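PDB 4KQC: periplasmic binding protein/LacI transcriptional regulator from Brachyspira murdochii, which probably binds a carbohydrate ligand as a periplasmic solute-binding protein of the ABC-transporter type. Local coordinates for residues Glu77-Ile82 / Gln102-Ala107; Asp53-Glu58 / Gly73-Gln78. All blocks are in the same frame, centred on the assembly; numbering follows the deposited sequence.

Both contacts belong to the domain built on the parallel sheet that holds strands 6-10, 66-68, 89-92 and 105-110, and their centres lie only 10 Å apart. They illustrate how one helix of an alpha/beta domain is held from two flanks. Interaction 2 comes first along the chain, joining helix 48-60 to the start of helix 76-84; interaction 1 begins where it ends and joins that helix to the turn leading into strand 105-110. Glu77 and Gln78 lie in both. The salt bridge from Arg81 to Asp56, a probable hydrogen bond from Gln102 to Thr76 and the touch of Ile82 on Leu55 make them one connected patch around helix 76-84.

Interaction 1: residues Glu77-Ile82 / Gln102-Ala107; sequences EQIKRI and QGAVLA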
ATOM      1  N   GLU A  77      18.150   9.991 -13.771  1.00 12.54           N
ATOM      2  CA  GLU A  77      19.089   9.779 -14.856  1.00 13.10           C
ATOM      3  C   GLU A  77      18.579   8.702 -15.788  1.00 12.12           C
ATOM      4  O   GLU A  77      18.651   8.847 -17.007  1.00 11.87           O
ATOM      5  CB  GLU A  77      20.509   9.445 -14.341  1.00 15.47           C
ATOM      6  CG  GLU A  77      21.124  10.588 -13.533  1.00 17.81           C
ATOM      7  CD  GLU A  77      22.619  10.446 -13.288  1.00 24.96           C
ATOM      8  OE1 GLU A  77      23.200   9.428 -13.712  1.00 31.54           O
ATOM      9  OE2 GLU A  77      23.252  11.368 -12.682  1.00 29.54           O
ATOM     10  N   GLN A  78      18.076   7.622 -15.221  1.00 11.84           N
ATOM     11  CA  GLN A  78      17.555   6.488 -16.010  1.00 11.14           C
ATOM     12  C   GLN A  78      16.309   6.924 -16.816  1.00 10.68           C
ATOM     13  O   GLN A  78      16.198   6.654 -18.020  1.00  9.67           O
ATOM     14  CB  GLN A  78      17.185   5.354 -15.052  1.00 11.97           C
ATOM     15  CG  GLN A  78      18.398   4.640 -14.504  1.00 13.11           C
ATOM     16  CD  GLN A  78      19.086   5.356 -13.332  1.00 15.14           C
ATOM     17  OE1 GLN A  78      18.531   6.253 -12.684  1.00 14.66           O
ATOM     18  NE2 GLN A  78      20.339   5.016 -13.129  1.00 19.43           N
ATOM     19  N   ILE A  79      15.435   7.669 -16.160  1.00 10.70           N
ATOM     20  CA  ILE A  79      14.202   8.115 -16.816  1.00 11.53           C
ATOM     21  C   ILE A  79      14.534   9.129 -17.918  1.00 10.80           C
ATOM     22  O   ILE A  79      13.987   9.091 -19.037  1.00 12.00           O
ATOM     23  CB  ILE A  79      13.205   8.672 -15.794  1.00 11.44           C
ATOM     24  CG1 ILE A  79      12.721   7.577 -14.892  1.00 11.26           C
ATOM     25  CG2 ILE A  79      12.026   9.374 -16.491  1.00 12.38           C
ATOM     26  CD1 ILE A  79      12.135   8.100 -13.614  1.00 11.55           C
ATOM     27  N   LYS A  80      15.507   9.984 -17.662  1.00 11.66           N
ATOM     28  CA  LYS A  80      15.977  10.915 -18.686  1.00 12.36           C
ATOM     29  C   LYS A  80      16.473  10.199 -19.911  1.00 11.27           C
ATOM     30  O   LYS A  80      16.167  10.592 -21.078  1.00 11.43           O
ATOM     31  CB  LYS A  80      17.052  11.870 -18.105  1.00 13.67           C
ATOM     32  CG  LYS A  80      17.470  12.897 -19.110  1.00 16.59           C
ATOM     33  CD  LYS A  80      18.020  14.104 -18.398  1.00 20.30           C
ATOM     34  CE  LYS A  80      18.608  15.068 -19.392  1.00 25.65           C
ATOM     35  NZ  LYS A  80      19.328  16.125 -18.626  1.00 29.40           N
ATOM     36  N   ARG A  81      17.252   9.127 -19.708  1.00 11.37           N
ATOM     37  CA  ARG A  81      17.754   8.320 -20.841  1.00 11.32           C
ATOM     38  C   ARG A  81      16.619   7.619 -21.605  1.00 11.85           C
ATOM     39  O   ARG A  81      16.624   7.567 -22.828  1.00 10.91           O
ATOM     40  CB  ARG A  81      18.919   7.385 -20.337  1.00 12.87           C
ATOM     41  CG  ARG A  81      19.671   6.585 -21.385  1.00 13.47           C
ATOM     42  CD  ARG A  81      21.083   6.236 -20.908  1.00 15.37           C
ATOM     43  NE  ARG A  81      21.061   5.152 -19.965  1.00 15.73           N
ATOM     44  CZ  ARG A  81      21.240   3.867 -20.278  1.00 17.06           C
ATOM     45  NH1 ARG A  81      21.129   2.921 -19.329  1.00 17.04           N
ATOM     46  NH2 ARG A  81      21.460   3.505 -21.531  1.00 17.58           N
ATOM     47  N   ILE A  82      15.708   7.040 -20.860  1.00  9.76           N
ATOM     48  CA  ILE A  82      14.495   6.400 -21.461  1.00 10.19           C
ATOM     49  C   ILE A  82      13.799   7.395 -22.373  1.00 10.37           C
ATOM     50  O   ILE A  82      13.385   7.068 -23.497  1.00  9.98           O
ATOM     51  CB  ILE A  82      13.576   5.854 -20.354  1.00 10.16           C
ATOM     52  CG1 ILE A  82      14.168   4.579 -19.716  1.00 10.28           C
ATOM     53  CG2 ILE A  82      12.198   5.592 -20.934  1.00 10.86           C
ATOM     54  CD1 ILE A  82      13.499   4.156 -18.404  1.00 10.79           C
ATOM     55  N   GLN A 102       9.509  13.423 -15.436  1.00 13.50           N
ATOM     56  CA  GLN A 102      10.004  14.191 -16.569  1.00 13.85           C
ATOM     57  C   GLN A 102       9.150  14.093 -17.854  1.00 13.72           C
ATOM     58  O   GLN A 102       9.678  14.146 -18.973  1.00 14.25           O
ATOM     59  CB  GLN A 102      11.477  13.775 -16.839  1.00 14.43           C
ATOM     60  CG  GLN A 102      12.450  14.102 -15.717  1.00 14.96           C
ATOM     61  CD  GLN A 102      13.795  13.378 -15.859  1.00 15.65           C
ATOM     62  OE1 GLN A 102      14.650  13.750 -16.654  1.00 18.17           O
ATOM     63  NE2 GLN A 102      13.968  12.313 -15.119  1.00 14.98           N
ATOM     64  N   GLY A 103       7.826  13.958 -17.698  1.00 14.79           N
ATOM     65  CA  GLY A 103       6.970  13.864 -18.863  1.00 15.09           C
ATOM     66  C   GLY A 103       7.060  12.588 -19.621  1.00 15.32           C
ATOM     67  O   GLY A 103       6.603  12.568 -20.745  1.00 18.57           O
ATOM     68  N   ALA A 104       7.783  11.604 -19.102  1.00 13.97           N
ATOM     69  CA  ALA A 104       8.065  10.372 -19.864  1.00 13.93           C
ATOM     70  C   ALA A 104       7.111   9.203 -19.546  1.00 13.50           C
ATOM     71  O   ALA A 104       7.125   8.178 -20.263  1.00 16.22           O
ATOM     72  CB  ALA A 104       9.495   9.965 -19.654  1.00 15.15           C
ATOM     73  N   VAL A 105       6.330   9.326 -18.477  1.00 12.71           N
ATOM     74  CA  VAL A 105       5.520   8.212 -18.059  1.00 12.58           C
ATOM     75  C   VAL A 105       4.152   8.311 -18.782  1.00 12.82           C
ATOM     76  O   VAL A 105       3.383   9.201 -18.507  1.00 14.10           O
ATOM     77  CB  VAL A 105       5.353   8.147 -16.523  1.00 12.62           C
ATOM     78  CG1 VAL A 105       4.407   6.991 -16.162  1.00 13.66           C
ATOM     79  CG2 VAL A 105       6.714   8.053 -15.861  1.00 12.88           C
ATOM     80  N   LEU A 106       3.872   7.348 -19.648  1.00 12.56           N
ATOM     81  CA  LEU A 106       2.664   7.387 -20.434  1.00 12.35           C
ATOM     82  C   LEU A 106       1.370   7.072 -19.687  1.00 13.13           C
ATOM     83  O   LEU A 106       0.299   7.628 -20.018  1.00 13.03           O
ATOM     84  CB  LEU A 106       2.809   6.455 -21.636  1.00 13.18           C
ATOM     85  CG  LEU A 106       3.820   6.818 -22.716  1.00 14.09           C
ATOM     86  CD1 LEU A 106       4.024   5.644 -23.659  1.00 14.53           C
ATOM     87  CD2 LEU A 106       3.308   7.987 -23.518  1.00 15.48           C
ATOM     88  N   ALA A 107       1.473   6.139 -18.755  1.00 12.48           N
ATOM     89  CA  ALA A 107       0.375   5.597 -17.999  1.00 12.36           C
ATOM     90  C   ALA A 107       0.950   4.743 -16.890  1.00 12.89           C
ATOM     91  O   ALA A 107       2.123   4.316 -16.967  1.00 11.97           O
ATOM     92  CB  ALA A 107      -0.531   4.790 -18.887  1.00 12.30           C
TER
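Ile79 and Lys80, neighbours on helix 76-84, share the side chain of Gln102, whose amide lies against both. The glutamine chain runs extended beyond CG (chi2 166°) and reaches from the turn to the helix, crossing the two helix side chains at a slant. Its two amide atoms have different surroundings: Gln102 OE1 lies 3.4 Å from Lys80 CB and near the next two carbons of that chain, while Gln102 NE2 rests 3.8 Å from Ile79 CG2. No hydrogen bond passes between the two segments. The polar demand of NE2 is met nearby instead, by the carbonyl oxygens of Thr76, in the first turn of the same helix, and of Gln100, so the amide is held by backbone while its surroundings across the contact are mostly carbon.

Beside the amide, the contact becomes purely apolar. With Ile79 CG2 placed anti to the backbone N, that methyl faces the turn and meets Ala104 CB at 4.1 Å. The gamma branch thus touches both the amide nitrogen and the alanine methyl. Lys80 contributes the aliphatic part of its chain, CB to CD; CG stands anti to the backbone N (chi1 -176°) and the extended remainder carries the ammonium group away from the turn, leaving these carbons alongside OE1. Lys83, further along the helix, donates to the carbonyl oxygen of Gln102, a second polar tie between helix and turn.

The closest CA atoms, those of Lys80 and Gln102, are 7.1 Å apart, and Ile79 lies nearest Ala104, so side chains make the contact. Ile96 completes the apolar patch by touching both Ile79 and Val105. Beyond the turn, Leu106 and Ala107 bond through their backbones to Leu89 and Gly91, bringing strand 105-110 beside strand 89-92, while another flank of helix 76-84 packs on helix 48-60.

Interaction 2: residues Asp53-Glu58 / Gly73-Gln78; sequences DLLDSE and GDFTEQ
Leu55 lays its CD2 methyl over the base of the Gln78 side chain, 3.5 Å from Gln78 CB, where helix 48-60 passes the start of helix 76-84. The leucine sends CG anti to its own backbone N (chi1 180°), which carries the branch across to the second helix at a slant to the glutamine. The same methyl also approaches Phe75 CD2, at 4.3 Å and obliquely to the ring. Phe75 holds the N-cap position of helix 76-84, and its ring meets Phe68 edge-to-face, so the apolar side of the contact continues down to strand 66-68, where Leu55 touches Ile66 and Phe68.

Above this patch the glutamine turns polar. A bend at chi2 (81°) swings its amide round toward Asp56, and the two side chains cross at about a right angle. Gln78 NE2 donates to Asp56 OD2 over 3.1 Å, nearly straight, with the acceptor lying in the amide plane. The carboxylate is not coplanar with the amide: the planes are 40° apart, and the donor meets OD2 from above the carboxylate plane. Asp56 OD1 instead accepts from a water 3.0 Å away, which reaches on weakly to Glu77 O, and also pairs with Arg81 NH1 in a salt bridge.

Just ahead of the helix, Asp74 closes an Asx turn: Asp74 OD1 accepts from Thr76 N and, at 2.6 Å, from Thr76 OG1. From helix 48-60, Gln52 NE2 donates to the carbonyl oxygen of Asp74 in the loop before helix 76-84.

The chemistry is thus graded, hydrocarbon toward the sheet and polar groups above it. Both oxygens of Asp56 are engaged, and the neighbouring guanidinium of Arg81 would be expected to stabilise its negative charge, while the uncharged amide of Gln78 adds a directional bond between the helices.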
ATOM      1  N   ASP A  53      20.857  -0.015 -11.255  1.00 11.05           N
ATOM      2  CA  ASP A  53      21.680  -0.793 -12.190  1.00 11.83           C
ATOM      3  C   ASP A  53      20.903  -1.703 -13.080  1.00 10.79           C
ATOM      4  O   ASP A  53      21.209  -1.836 -14.288  1.00 10.01           O
ATOM      5  CB  ASP A  53      22.658  -1.693 -11.419  1.00 13.13           C
ATOM      6  CG  ASP A  53      23.756  -0.921 -10.602  1.00 15.63           C
ATOM      7  OD1 ASP A  53      24.098   0.230 -10.964  1.00 17.61           O
ATOM      8  OD2 ASP A  53      24.346  -1.529  -9.666  1.00 15.94           O
ATOM      9  N   LEU A  54      19.892  -2.376 -12.495  1.00  9.87           N
ATOM     10  CA  LEU A  54      19.043  -3.278 -13.273  1.00 10.89           C
ATOM     11  C   LEU A  54      18.250  -2.486 -14.332  1.00 11.26           C
ATOM     12  O   LEU A  54      18.134  -2.945 -15.460  1.00 11.96           O
ATOM     13  CB  LEU A  54      18.105  -4.067 -12.352  1.00 11.67           C
ATOM     14  CG  LEU A  54      18.788  -5.155 -11.466  1.00 12.56           C
ATOM     15  CD1 LEU A  54      17.798  -5.657 -10.421  1.00 13.17           C
ATOM     16  CD2 LEU A  54      19.283  -6.266 -12.355  1.00 13.26           C
ATOM     17  N   LEU A  55      17.691  -1.341 -13.936  1.00 10.49           N
ATOM     18  CA  LEU A  55      16.987  -0.478 -14.901  1.00 11.13           C
ATOM     19  C   LEU A  55      17.949  -0.040 -16.048  1.00 11.20           C
ATOM     20  O   LEU A  55      17.593  -0.138 -17.238  1.00 10.88           O
ATOM     21  CB  LEU A  55      16.360   0.699 -14.170  1.00 10.25           C
ATOM     22  CG  LEU A  55      15.601   1.682 -15.070  1.00 10.55           C
ATOM     23  CD1 LEU A  55      14.503   0.995 -15.895  1.00 10.42           C
ATOM     24  CD2 LEU A  55      14.998   2.725 -14.174  1.00 10.62           C
ATOM     25  N   ASP A  56      19.164   0.392 -15.714  1.00 11.28           N
ATOM     26  CA  ASP A  56      20.120   0.688 -16.751  1.00 12.20           C
ATOM     27  C   ASP A  56      20.414  -0.444 -17.691  1.00 11.81           C
ATOM     28  O   ASP A  56      20.491  -0.232 -18.911  1.00 11.78           O
ATOM     29  CB  ASP A  56      21.431   1.117 -16.119  1.00 13.95           C
ATOM     30  CG  ASP A  56      21.389   2.611 -15.676  1.00 17.26           C
ATOM     31  OD1 ASP A  56      20.703   3.415 -16.348  1.00 22.78           O
ATOM     32  OD2 ASP A  56      22.092   2.991 -14.714  1.00 24.49           O
ATOM     33  N   SER A  57      20.659  -1.623 -17.117  1.00 11.01           N
ATOM     34  CA  SER A  57      20.900  -2.817 -17.901  0.50 11.57           C
ATOM     35  C   SER A  57      19.754  -3.130 -18.874  1.00 10.89           C
ATOM     36  O   SER A  57      19.978  -3.476 -20.026  1.00 11.45           O
ATOM     37  CB  SER A  57      21.235  -3.985 -16.941  0.50 11.44           C
ATOM     38  OG  SER A  57      22.541  -3.788 -16.337  0.50 12.85           O
ATOM     39  N   GLU A  58      18.507  -2.956 -18.439  1.00 11.37           N
ATOM     40  CA  GLU A  58      17.370  -3.196 -19.270  1.00 11.34           C
ATOM     41  C   GLU A  58      17.241  -2.106 -20.369  1.00 10.43           C
ATOM     42  O   GLU A  58      16.883  -2.425 -21.500  1.00 11.11           O
ATOM     43  CB  GLU A  58      16.087  -3.266 -18.406  1.00 12.03           C
ATOM     44  CG  GLU A  58      16.003  -4.506 -17.534  1.00 13.70           C
ATOM     45  CD  GLU A  58      16.032  -5.805 -18.345  1.00 15.69           C
ATOM     46  OE1 GLU A  58      15.239  -5.916 -19.273  1.00 17.09           O
ATOM     47  OE2 GLU A  58      16.919  -6.698 -18.158  1.00 19.71           O
ATOM     48  N   GLY A  73      14.422   6.035  -3.972  1.00 12.42           N
ATOM     49  CA  GLY A  73      15.698   6.404  -4.582  1.00 13.24           C
ATOM     50  C   GLY A  73      15.477   7.325  -5.743  1.00 12.32           C
ATOM     51  O   GLY A  73      14.319   7.648  -6.055  1.00 11.51           O
ATOM     52  N   ASP A  74      16.558   7.710  -6.373  1.00 12.23           N
ATOM     53  CA  ASP A  74      16.536   8.692  -7.432  1.00 12.43           C
ATOM     54  C   ASP A  74      16.837   8.017  -8.765  1.00 12.21           C
ATOM     55  O   ASP A  74      17.990   7.652  -9.085  1.00 13.40           O
ATOM     56  CB  ASP A  74      17.571   9.740  -7.136  1.00 13.68           C
ATOM     57  CG  ASP A  74      17.586  10.935  -8.149  1.00 14.35           C
ATOM     58  OD1 ASP A  74      17.216  10.763  -9.337  1.00 15.28           O
ATOM     59  OD2 ASP A  74      18.041  12.058  -7.712  1.00 16.00           O
ATOM     60  N   PHE A  75      15.824   7.917  -9.597  1.00 11.61           N
ATOM     61  CA  PHE A  75      15.943   7.320 -10.908  1.00 10.73           C
ATOM     62  C   PHE A  75      15.865   8.324 -12.090  1.00 10.41           C
ATOM     63  O   PHE A  75      15.582   7.945 -13.217  1.00 10.23           O
ATOM     64  CB  PHE A  75      14.857   6.226 -11.068  1.00 10.37           C
ATOM     65  CG  PHE A  75      14.947   5.172 -10.030  1.00 10.03           C
ATOM     66  CD1 PHE A  75      14.300   5.304  -8.799  1.00 10.11           C
ATOM     67  CD2 PHE A  75      15.858   4.099 -10.165  1.00 10.77           C
ATOM     68  CE1 PHE A  75      14.473   4.407  -7.787  1.00 10.52           C
ATOM     69  CE2 PHE A  75      16.004   3.182  -9.145  1.00 10.97           C
ATOM     70  CZ  PHE A  75      15.335   3.335  -7.941  1.00 10.72           C
ATOM     71  N   THR A  76      16.107   9.575 -11.830  1.00 10.35           N
ATOM     72  CA  THR A  76      15.967  10.590 -12.824  1.00 10.89           C
ATOM     73  C   THR A  76      16.925  10.446 -14.009  1.00 11.16           C
ATOM     74  O   THR A  76      16.533  10.745 -15.125  1.00 11.41           O
ATOM     75  CB  THR A  76      16.103  12.026 -12.223  1.00 11.10           C
ATOM     76  OG1 THR A  76      17.349  12.176 -11.532  1.00 11.34           O
ATOM     77  CG2 THR A  76      15.045  12.323 -11.229  1.00 11.63           C
ATOM     78  N   GLU A  77      18.150   9.991 -13.771  1.00 12.54           N
ATOM     79  CA  GLU A  77      19.089   9.779 -14.856  1.00 13.10           C
ATOM     80  C   GLU A  77      18.579   8.702 -15.788  1.00 12.12           C
ATOM     81  O   GLU A  77      18.651   8.847 -17.007  1.00 11.87           O
ATOM     82  CB  GLU A  77      20.509   9.445 -14.341  1.00 15.47           C
ATOM     83  CG  GLU A  77      21.124  10.588 -13.533  1.00 17.81           C
ATOM     84  CD  GLU A  77      22.619  10.446 -13.288  1.00 24.96           C
ATOM     85  OE1 GLU A  77      23.200   9.428 -13.712  1.00 31.54           O
ATOM     86  OE2 GLU A  77      23.252  11.368 -12.682  1.00 29.54           O
ATOM     87  N   GLN A  78      18.076   7.622 -15.221  1.00 11.84           N
ATOM     88  CA  GLN A  78      17.555   6.488 -16.010  1.00 11.14           C
ATOM     89  C   GLN A  78      16.309   6.924 -16.816  1.00 10.68           C
ATOM     90  O   GLN A  78      16.198   6.654 -18.020  1.00  9.67           O
ATOM     91  CB  GLN A  78      17.185   5.354 -15.052  1.00 11.97           C
ATOM     92  CG  GLN A  78      18.398   4.640 -14.504  1.00 13.11           C
ATOM     93  CD  GLN A  78      19.086   5.356 -13.332  1.00 15.14           C
ATOM     94  OE1 GLN A  78      18.531   6.253 -12.684  1.00 14.66           O
ATOM     95  NE2 GLN A  78      20.339   5.016 -13.129  1.00 19.43           N
TER
HETATM   96  O   HOH W   1      20.807   6.205 -17.380  1.00 28.42           O